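Local coordinates for N-terminal acetyltransferase B complex subunit MDM20 (Candida albicans, PDB 5K04), which is the non-catalytic subunit of the NatB N-terminal acetyltransferase complex, where it probably forms the helical scaffold that carries the catalytic subunit, at residues 454-459 with 525-530; 519-524 with 668-673; 510-515 with 533-538. One frame throughout, in Å; residues are numbered along the deposited sequence.

Contact 1 of 3, residues 454-459 with 525-530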
loop_
_atom_site.group_PDB
_atom_site.type_symbol
_atom_site.label_atom_id
_atom_site.label_comp_id
_atom_site.label_asym_id
_atom_site.label_seq_id
_atom_site.Cartn_x
_atom_site.Cartn_y
_atom_site.Cartn_z
ATOM N N PRO A 454 15.713 5.494 18.291
ATOM C CA PRO A 454 16.842 4.990 17.481
ATOM C C PRO A 454 17.653 3.923 18.203
ATOM O O PRO A 454 18.824 4.101 18.540
ATOM C CB PRO A 454 17.648 6.265 17.217
ATOM C CG PRO A 454 17.420 7.093 18.425
ATOM C CD PRO A 454 16.010 6.812 18.887
ATOM N N SER A 455 17.024 2.777 18.448
ATOM C CA SER A 455 17.725 1.638 19.015
ATOM C C SER A 455 18.236 0.717 17.905
ATOM O O SER A 455 17.820 0.804 16.749
ATOM C CB SER A 455 16.815 0.874 19.979
ATOM O OG SER A 455 15.758 0.227 19.289
ATOM N N LYS A 456 19.153 -0.186 18.285
ATOM C CA LYS A 456 19.704 -1.165 17.350
ATOM C C LYS A 456 18.659 -2.205 16.949
ATOM O O LYS A 456 18.585 -2.611 15.778
ATOM C CB LYS A 456 20.927 -1.828 17.983
ATOM C CG LYS A 456 21.422 -3.083 17.287
ATOM C CD LYS A 456 22.009 -2.795 15.919
ATOM C CE LYS A 456 22.558 -4.067 15.287
ATOM N NZ LYS A 456 23.282 -3.781 14.023
ATOM N N ILE A 457 17.838 -2.640 17.906
ATOM C CA ILE A 457 16.748 -3.567 17.596
ATOM C C ILE A 457 15.769 -2.944 16.609
ATOM O O ILE A 457 15.319 -3.601 15.664
ATOM C CB ILE A 457 16.048 -4.018 18.890
ATOM C CG1 ILE A 457 17.017 -4.861 19.717
ATOM C CG2 ILE A 457 14.801 -4.832 18.571
ATOM C CD1 ILE A 457 16.469 -5.277 21.040
ATOM N N ASN A 458 15.438 -1.666 16.801
ATOM C CA ASN A 458 14.557 -0.987 15.859
ATOM C C ASN A 458 15.228 -0.826 14.494
ATOM O O ASN A 458 14.577 -0.993 13.452
ATOM C CB ASN A 458 14.137 0.368 16.428
ATOM C CG ASN A 458 13.246 0.245 17.684
ATOM O OD1 ASN A 458 12.928 -0.862 18.154
ATOM N ND2 ASN A 458 12.847 1.399 18.230
ATOM N N LEU A 459 16.532 -0.510 14.484
ATOM C CA LEU A 459 17.276 -0.420 13.230
ATOM C C LEU A 459 17.179 -1.723 12.436
ATOM O O LEU A 459 16.869 -1.715 11.242
ATOM C CB LEU A 459 18.738 -0.074 13.522
ATOM C CG LEU A 459 19.710 -0.231 12.347
ATOM C CD1 LEU A 459 19.330 0.688 11.184
ATOM C CD2 LEU A 459 21.157 0.023 12.789
ATOM N N ASP A 525 28.167 1.676 10.969
ATOM C CA ASP A 525 28.438 1.977 9.567
ATOM C C ASP A 525 28.202 0.785 8.649
ATOM O O ASP A 525 28.316 0.940 7.426
ATOM C CB ASP A 525 29.883 2.475 9.395
ATOM C CG ASP A 525 30.096 3.880 9.951
ATOM O OD1 ASP A 525 29.164 4.445 10.566
ATOM O OD2 ASP A 525 31.205 4.423 9.764
ATOM N N GLY A 526 27.877 -0.389 9.205
ATOM C CA GLY A 526 27.612 -1.546 8.361
ATOM C C GLY A 526 26.498 -1.291 7.365
ATOM O O GLY A 526 26.624 -1.597 6.176
ATOM N N TYR A 527 25.404 -0.691 7.830
ATOM C CA TYR A 527 24.258 -0.436 6.967
ATOM C C TYR A 527 24.417 0.839 6.153
ATOM O O TYR A 527 23.872 0.937 5.046
ATOM C CB TYR A 527 22.981 -0.341 7.805
ATOM C CG TYR A 527 22.589 -1.615 8.519
ATOM C CD1 TYR A 527 22.574 -2.848 7.856
ATOM C CD2 TYR A 527 22.228 -1.583 9.862
ATOM C CE1 TYR A 527 22.202 -4.015 8.524
ATOM C CE2 TYR A 527 21.862 -2.735 10.540
ATOM C CZ TYR A 527 21.847 -3.945 9.873
ATOM O OH TYR A 527 21.474 -5.079 10.566
ATOM N N LEU A 528 25.152 1.817 6.685
ATOM C CA LEU A 528 25.194 3.146 6.082
ATOM C C LEU A 528 25.688 3.103 4.637
ATOM O O LEU A 528 25.138 3.786 3.768
ATOM C CB LEU A 528 26.079 4.054 6.933
ATOM C CG LEU A 528 26.287 5.493 6.469
ATOM C CD1 LEU A 528 25.131 6.378 6.915
ATOM C CD2 LEU A 528 27.603 6.012 7.002
ATOM N N ASN A 529 26.718 2.296 4.362
ATOM C CA ASN A 529 27.331 2.259 3.034
ATOM C C ASN A 529 26.395 1.677 1.976
ATOM O O ASN A 529 26.501 2.020 0.794
ATOM C CB ASN A 529 28.625 1.445 3.100
ATOM C CG ASN A 529 29.368 1.398 1.772
ATOM O OD1 ASN A 529 28.996 0.657 0.854
ATOM N ND2 ASN A 529 30.446 2.174 1.674
ATOM N N TYR A 530 25.499 0.773 2.370
ATOM C CA TYR A 530 24.553 0.215 1.413
ATOM C C TYR A 530 23.502 1.245 1.016
ATOM O O TYR A 530 23.098 1.313 -0.152
ATOM C CB TYR A 530 23.887 -1.034 2.000
ATOM C CG TYR A 530 22.783 -1.612 1.135
ATOM C CD1 TYR A 530 21.466 -1.153 1.238
ATOM C CD2 TYR A 530 23.050 -2.617 0.223
ATOM C CE1 TYR A 530 20.461 -1.678 0.445
ATOM C CE2 TYR A 530 22.040 -3.155 -0.565
ATOM C CZ TYR A 530 20.756 -2.682 -0.450
ATOM O OH TYR A 530 19.765 -3.204 -1.242
#
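The hydroxyl of Y527 hydrogen-bonds to OD1 of D460, one residue beyond 454-459, while the ammonium group of K456 stands beside it with NZ 4.1 Å from Y527 OH. K456 also makes a weak, long ion pair with the same D460 oxygen, whose charge would probably help to keep the lysine nearby. The K456 chain bends at CG (chi2 68°) and runs straight afterwards, crossing the tyrosine at about a right angle; its NZ lies 3.9 Å from Y527 CE2, obliquely placed against the ring.

L459 supplies the apolar half. Its CD2 meets the ring edge in plane, 3.5 Å from Y527 CD2, whereas L459 CG, 3.8 Å from the same Y527 CD2, is displaced from the plane. With CG anti to the backbone N (chi1 168°), the isobutyl group is carried out to the tyrosine.

S455 is the N-cap of helix 456-485: its OG accepts from the backbone N of N458 at 3.1 Å, fixing the helix start that presents K456 and L459. Helix 506-521 flanks the junction, with S519 touching both L459 and Y527 and I518 packing on L459, so the start of helix 525-537 meets the start of helix 456-485 beside the end of helix 506-521.

Contact 2 of 3, residues 519-524 with 668-673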
loop_
_atom_site.group_PDB
_atom_site.type_symbol
_atom_site.label_atom_id
_atom_site.label_comp_id
_atom_site.label_asym_id
_atom_site.label_seq_id
_atom_site.Cartn_x
_atom_site.Cartn_y
_atom_site.Cartn_z
ATOM N N SER A 519 21.307 4.640 12.051
ATOM C CA SER A 519 22.686 4.249 11.766
ATOM C C SER A 519 23.686 5.314 12.212
ATOM O O SER A 519 24.725 4.981 12.788
ATOM C CB SER A 519 22.865 3.953 10.272
ATOM O OG SER A 519 22.384 2.665 9.963
ATOM N N THR A 520 23.406 6.602 11.934
ATOM C CA THR A 520 24.391 7.629 12.287
ATOM C C THR A 520 24.352 7.972 13.771
ATOM O O THR A 520 25.382 8.325 14.346
ATOM C CB THR A 520 24.207 8.913 11.451
ATOM O OG1 THR A 520 23.101 9.669 11.939
ATOM C CG2 THR A 520 23.984 8.593 9.986
ATOM N N ILE A 521 23.188 7.855 14.405
ATOM C CA ILE A 521 23.086 8.112 15.840
ATOM C C ILE A 521 23.843 7.050 16.621
ATOM O O ILE A 521 24.708 7.360 17.443
ATOM C CB ILE A 521 21.613 8.181 16.263
ATOM C CG1 ILE A 521 21.009 9.504 15.792
ATOM C CG2 ILE A 521 21.483 8.005 17.748
ATOM C CD1 ILE A 521 19.514 9.537 15.914
ATOM N N LEU A 522 23.506 5.782 16.394
ATOM C CA LEU A 522 24.408 4.704 16.762
ATOM C C LEU A 522 25.657 4.809 15.889
ATOM O O LEU A 522 25.736 5.627 14.977
ATOM C CB LEU A 522 23.715 3.345 16.597
ATOM C CG LEU A 522 22.255 3.246 17.081
ATOM C CD1 LEU A 522 21.636 1.892 16.734
ATOM C CD2 LEU A 522 22.109 3.541 18.587
ATOM N N GLY A 523 26.657 4.002 16.169
ATOM C CA GLY A 523 27.852 4.152 15.358
ATOM C C GLY A 523 27.984 3.132 14.248
ATOM O O GLY A 523 29.097 2.837 13.807
ATOM N N THR A 524 26.855 2.610 13.769
ATOM C CA THR A 524 26.828 1.385 12.967
ATOM C C THR A 524 26.945 1.726 11.487
ATOM O O THR A 524 25.948 2.007 10.818
ATOM C CB THR A 524 25.553 0.604 13.254
ATOM O OG1 THR A 524 24.447 1.270 12.636
ATOM C CG2 THR A 524 25.307 0.551 14.754
ATOM N N ASN A 668 16.716 14.744 15.995
ATOM C CA ASN A 668 17.226 15.406 14.801
ATOM C C ASN A 668 18.437 16.259 15.124
ATOM O O ASN A 668 19.376 16.343 14.320
ATOM C CB ASN A 668 16.129 16.248 14.158
ATOM C CG ASN A 668 15.169 15.413 13.324
ATOM O OD1 ASN A 668 15.529 14.342 12.816
ATOM N ND2 ASN A 668 13.944 15.906 13.172
ATOM N N LEU A 669 18.437 16.888 16.304
ATOM C CA LEU A 669 19.627 17.594 16.760
ATOM C C LEU A 669 20.811 16.644 16.910
ATOM O O LEU A 669 21.932 16.979 16.505
ATOM C CB LEU A 669 19.362 18.313 18.086
ATOM C CG LEU A 669 20.600 19.092 18.571
ATOM C CD1 LEU A 669 20.985 20.175 17.548
ATOM C CD2 LEU A 669 20.398 19.712 19.939
ATOM N N VAL A 670 20.588 15.460 17.497
ATOM C CA VAL A 670 21.693 14.514 17.696
ATOM C C VAL A 670 22.274 14.104 16.353
ATOM O O VAL A 670 23.498 14.063 16.174
ATOM C CB VAL A 670 21.229 13.276 18.498
ATOM C CG1 VAL A 670 22.292 12.196 18.473
ATOM C CG2 VAL A 670 20.936 13.621 19.930
ATOM N N GLU A 671 21.390 13.796 15.389
ATOM C CA GLU A 671 21.820 13.393 14.056
ATOM C C GLU A 671 22.600 14.513 13.381
ATOM O O GLU A 671 23.638 14.274 12.747
ATOM C CB GLU A 671 20.595 12.991 13.229
ATOM C CG GLU A 671 20.843 12.708 11.753
ATOM C CD GLU A 671 19.540 12.447 10.969
ATOM O OE1 GLU A 671 18.536 13.148 11.208
ATOM O OE2 GLU A 671 19.536 11.538 10.106
ATOM N N PHE A 672 22.119 15.751 13.530
ATOM C CA PHE A 672 22.804 16.897 12.944
ATOM C C PHE A 672 24.217 17.045 13.504
ATOM O O PHE A 672 25.153 17.383 12.771
ATOM C CB PHE A 672 21.985 18.166 13.180
ATOM C CG PHE A 672 22.720 19.438 12.836
ATOM C CD1 PHE A 672 23.516 20.087 13.786
ATOM C CD2 PHE A 672 22.612 19.993 11.569
ATOM C CE1 PHE A 672 24.187 21.258 13.474
ATOM C CE2 PHE A 672 23.288 21.167 11.247
ATOM C CZ PHE A 672 24.078 21.797 12.202
ATOM N N ILE A 673 24.391 16.801 14.804
ATOM C CA ILE A 673 25.717 16.929 15.405
ATOM C C ILE A 673 26.623 15.799 14.941
ATOM O O ILE A 673 27.822 16.002 14.717
ATOM C CB ILE A 673 25.597 16.970 16.935
ATOM C CG1 ILE A 673 24.836 18.218 17.355
ATOM C CG2 ILE A 673 26.975 16.957 17.584
ATOM C CD1 ILE A 673 24.381 18.157 18.773
#
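I521 and V670 make the apolar part of this junction. Their side chains cross at about a right angle, and the closest carbons are I521 CG1 and V670 CG1, 4.0 Å apart. The valine sends CG1 out toward the isoleucine because this methyl lies anti to the backbone N (chi1 169°). I521 CG1 also lies 4.3 Å from E671 CB. The backbones come close at this point, with the CA atoms of I521 and E671 only 5.7 Å apart.

Van der Waals contact of mixed polarity lies alongside: T520 OG1 rests 3.8 Å from E671 CG, the hydroxyl meeting the methylene stem of the glutamate rather than its carboxylate.

The polar bonds of both residues run to helix 571-584 and to Q517. The buried E671 carboxylate uses OE2 for a hydrogen bond with Y581 OH, and OE1 for a salt bridge with K577 and a bond from Q517 NE2; these partners probably stabilise its negative charge. T520 OG1 is hydrogen-bonded to the same Y581 hydroxyl and to the carbonyl O of Q517, which ties the threonine and the glutamate into one network.

L522 leaves helical geometry directly after I521, and the last turn of helix 506-521 packs on the middle of helix 661-682. This helix-on-helix packing is that of an all-helical, alpha-solenoid-like subunit; segment 519-524 falls in a family of the TPR clan.

Contact 3 of 3, residues 510-515 with 533-538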
loop_
_atom_site.group_PDB
_atom_site.type_symbol
_atom_site.label_atom_id
_atom_site.label_comp_id
_atom_site.label_asym_id
_atom_site.label_seq_id
_atom_site.Cartn_x
_atom_site.Cartn_y
_atom_site.Cartn_z
ATOM N N PHE A 510 10.850 7.113 3.669
ATOM C CA PHE A 510 10.907 7.210 5.123
ATOM C C PHE A 510 11.696 6.055 5.722
ATOM O O PHE A 510 12.488 6.250 6.651
ATOM C CB PHE A 510 9.502 7.239 5.721
ATOM C CG PHE A 510 9.519 7.401 7.191
ATOM C CD1 PHE A 510 9.964 8.583 7.746
ATOM C CD2 PHE A 510 9.146 6.368 8.017
ATOM C CE1 PHE A 510 10.021 8.735 9.098
ATOM C CE2 PHE A 510 9.203 6.513 9.373
ATOM C CZ PHE A 510 9.643 7.695 9.919
ATOM N N THR A 511 11.477 4.840 5.200
ATOM C CA THR A 511 12.225 3.671 5.654
ATOM C C THR A 511 13.729 3.879 5.487
ATOM O O THR A 511 14.504 3.584 6.402
ATOM C CB THR A 511 11.738 2.424 4.892
ATOM O OG1 THR A 511 10.377 2.133 5.244
ATOM C CG2 THR A 511 12.591 1.227 5.206
ATOM N N VAL A 512 14.155 4.422 4.334
ATOM C CA VAL A 512 15.575 4.695 4.103
ATOM C C VAL A 512 16.061 5.818 5.015
ATOM O O VAL A 512 17.124 5.708 5.638
ATOM C CB VAL A 512 15.833 5.022 2.614
ATOM C CG1 VAL A 512 17.289 5.455 2.379
ATOM C CG2 VAL A 512 15.493 3.824 1.703
ATOM N N ALA A 513 15.277 6.901 5.131
ATOM C CA ALA A 513 15.657 8.015 6.004
ATOM C C ALA A 513 15.829 7.557 7.448
ATOM O O ALA A 513 16.769 7.975 8.136
ATOM C CB ALA A 513 14.598 9.114 5.937
ATOM N N LYS A 514 14.928 6.683 7.910
ATOM C CA LYS A 514 14.950 6.196 9.283
ATOM C C LYS A 514 16.149 5.286 9.538
ATOM O O LYS A 514 16.768 5.344 10.605
ATOM C CB LYS A 514 13.640 5.466 9.569
ATOM C CG LYS A 514 13.399 5.197 11.019
ATOM C CD LYS A 514 12.833 6.420 11.729
ATOM C CE LYS A 514 12.400 6.016 13.136
ATOM N NZ LYS A 514 11.802 7.140 13.882
ATOM N N ILE A 515 16.486 4.436 8.570
ATOM C CA ILE A 515 17.677 3.599 8.684
ATOM C C ILE A 515 18.928 4.458 8.791
ATOM O O ILE A 515 19.827 4.190 9.607
ATOM C CB ILE A 515 17.760 2.643 7.483
ATOM C CG1 ILE A 515 16.702 1.541 7.621
ATOM C CG2 ILE A 515 19.191 2.093 7.329
ATOM C CD1 ILE A 515 16.419 0.829 6.310
ATOM N N HIS A 533 24.705 4.130 -1.078
ATOM C CA HIS A 533 24.785 3.671 -2.460
ATOM C C HIS A 533 23.414 3.659 -3.141
ATOM O O HIS A 533 23.330 3.899 -4.349
ATOM C CB HIS A 533 25.422 2.288 -2.521
ATOM C CG HIS A 533 25.580 1.781 -3.917
ATOM N ND1 HIS A 533 26.489 2.321 -4.803
ATOM C CD2 HIS A 533 24.927 0.806 -4.592
ATOM C CE1 HIS A 533 26.402 1.688 -5.959
ATOM N NE2 HIS A 533 25.464 0.763 -5.857
ATOM N N TYR A 534 22.337 3.396 -2.391
ATOM C CA TYR A 534 20.990 3.510 -2.957
ATOM C C TYR A 534 20.675 4.951 -3.354
ATOM O O TYR A 534 20.085 5.199 -4.412
ATOM C CB TYR A 534 19.951 2.997 -1.952
ATOM C CG TYR A 534 18.521 3.235 -2.390
ATOM C CD1 TYR A 534 17.880 2.358 -3.265
ATOM C CD2 TYR A 534 17.808 4.336 -1.945
ATOM C CE1 TYR A 534 16.573 2.575 -3.687
ATOM C CE2 TYR A 534 16.501 4.557 -2.362
ATOM C CZ TYR A 534 15.889 3.678 -3.233
ATOM O OH TYR A 534 14.591 3.896 -3.640
ATOM N N LEU A 535 21.053 5.918 -2.508
ATOM C CA LEU A 535 20.726 7.317 -2.787
ATOM C C LEU A 535 21.408 7.810 -4.062
ATOM O O LEU A 535 20.779 8.450 -4.909
ATOM C CB LEU A 535 21.126 8.198 -1.602
ATOM C CG LEU A 535 20.526 7.943 -0.217
ATOM C CD1 LEU A 535 21.098 8.941 0.784
ATOM C CD2 LEU A 535 19.043 8.033 -0.256
ATOM N N LYS A 536 22.709 7.543 -4.200
ATOM C CA LYS A 536 23.452 7.983 -5.377
ATOM C C LYS A 536 23.025 7.228 -6.627
ATOM O O LYS A 536 23.187 7.739 -7.739
ATOM C CB LYS A 536 24.950 7.814 -5.134
ATOM C CG LYS A 536 25.399 8.193 -3.716
ATOM C CD LYS A 536 25.065 9.656 -3.355
ATOM C CE LYS A 536 25.952 10.636 -4.118
ATOM N NZ LYS A 536 25.382 12.003 -4.158
ATOM N N THR A 537 22.459 6.032 -6.458
ATOM C CA THR A 537 21.887 5.281 -7.572
ATOM C C THR A 537 20.532 5.844 -8.023
ATOM O O THR A 537 20.186 5.750 -9.205
ATOM C CB THR A 537 21.762 3.810 -7.158
ATOM O OG1 THR A 537 23.068 3.279 -6.907
ATOM C CG2 THR A 537 21.092 2.982 -8.248
ATOM N N ASN A 538 19.754 6.435 -7.117
ATOM C CA ASN A 538 18.368 6.782 -7.413
ATOM C C ASN A 538 18.095 8.243 -7.157
ATOM O O ASN A 538 16.997 8.625 -6.732
ATOM C CB ASN A 538 17.410 5.917 -6.609
ATOM C CG ASN A 538 17.474 4.494 -7.031
ATOM O OD1 ASN A 538 16.903 4.116 -8.054
ATOM N ND2 ASN A 538 18.220 3.688 -6.278
#
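V512 packs against Y534 and L535 across a helical hairpin: helices 506-521 and 525-537 follow each other in the chain and run roughly antiparallel, as expected of a protein in the TPR clan. At the beginning of 510-515, F510 and T511 face other neighbours, F510 leaning on T574 of helix 571-584 and T511 on Y469 of helix 456-485.

V512 comes next and carries the whole contact, its two methyls divided between two partners. CG1, anti to the backbone N (chi1 174°), reaches L535 CD2 at 4.1 Å; the valine and leucine side chains lie alongside with their ends pointing opposite ways. CG2 takes the tyrosine, lying 4.3 Å from Y534 CE2 in an oblique position against the ring. The nearest CA atoms, those of V512 and Y534, are 9.0 Å apart, so the helices meet through side chains alone and the packing is purely apolar.

Beyond V512 the helix turns its next residues elsewhere: A513 packs on L578, and the buried K514 ammonium is held by the carbonyls of T450 and T452.

On the partner helix, 525-537, the residues that close its last turn bond back into it. H533 O accepts both T537 N and T537 OG1, the two reaching it from opposite faces of the carbonyl plane, the hydroxyl at 2.6 Å. N538, where helical geometry ends, folds its side chain over one face of the Y534 ring, with ND2 3.2 Å above the plane toward the rim, and gives an N-H from ND2 to Y534 O at 3.0 Å and 154°.

Overall arrangement
The three contacts knit four helices together around helix 506-521. Contact 3 joins the middle of that helix to the end of helix 525-537, contact 2 holds its C-terminal end against helix 661-682, and contact 1 brings the start of helix 525-537 to helix 456-485. Contacts 1 and 2 have centres about 11 Å apart and touch directly: L522 CD2 lies 3.3 Å from P454 O. Contacts 1 and 3 are about 12 Å apart, centre to centre, and meet where L459 CD1 approaches I515 O. Contacts 2 and 3, with centres about 16 Å apart, share helix 506-521 but do not otherwise touch. No segment touches another protein chain of the assembly.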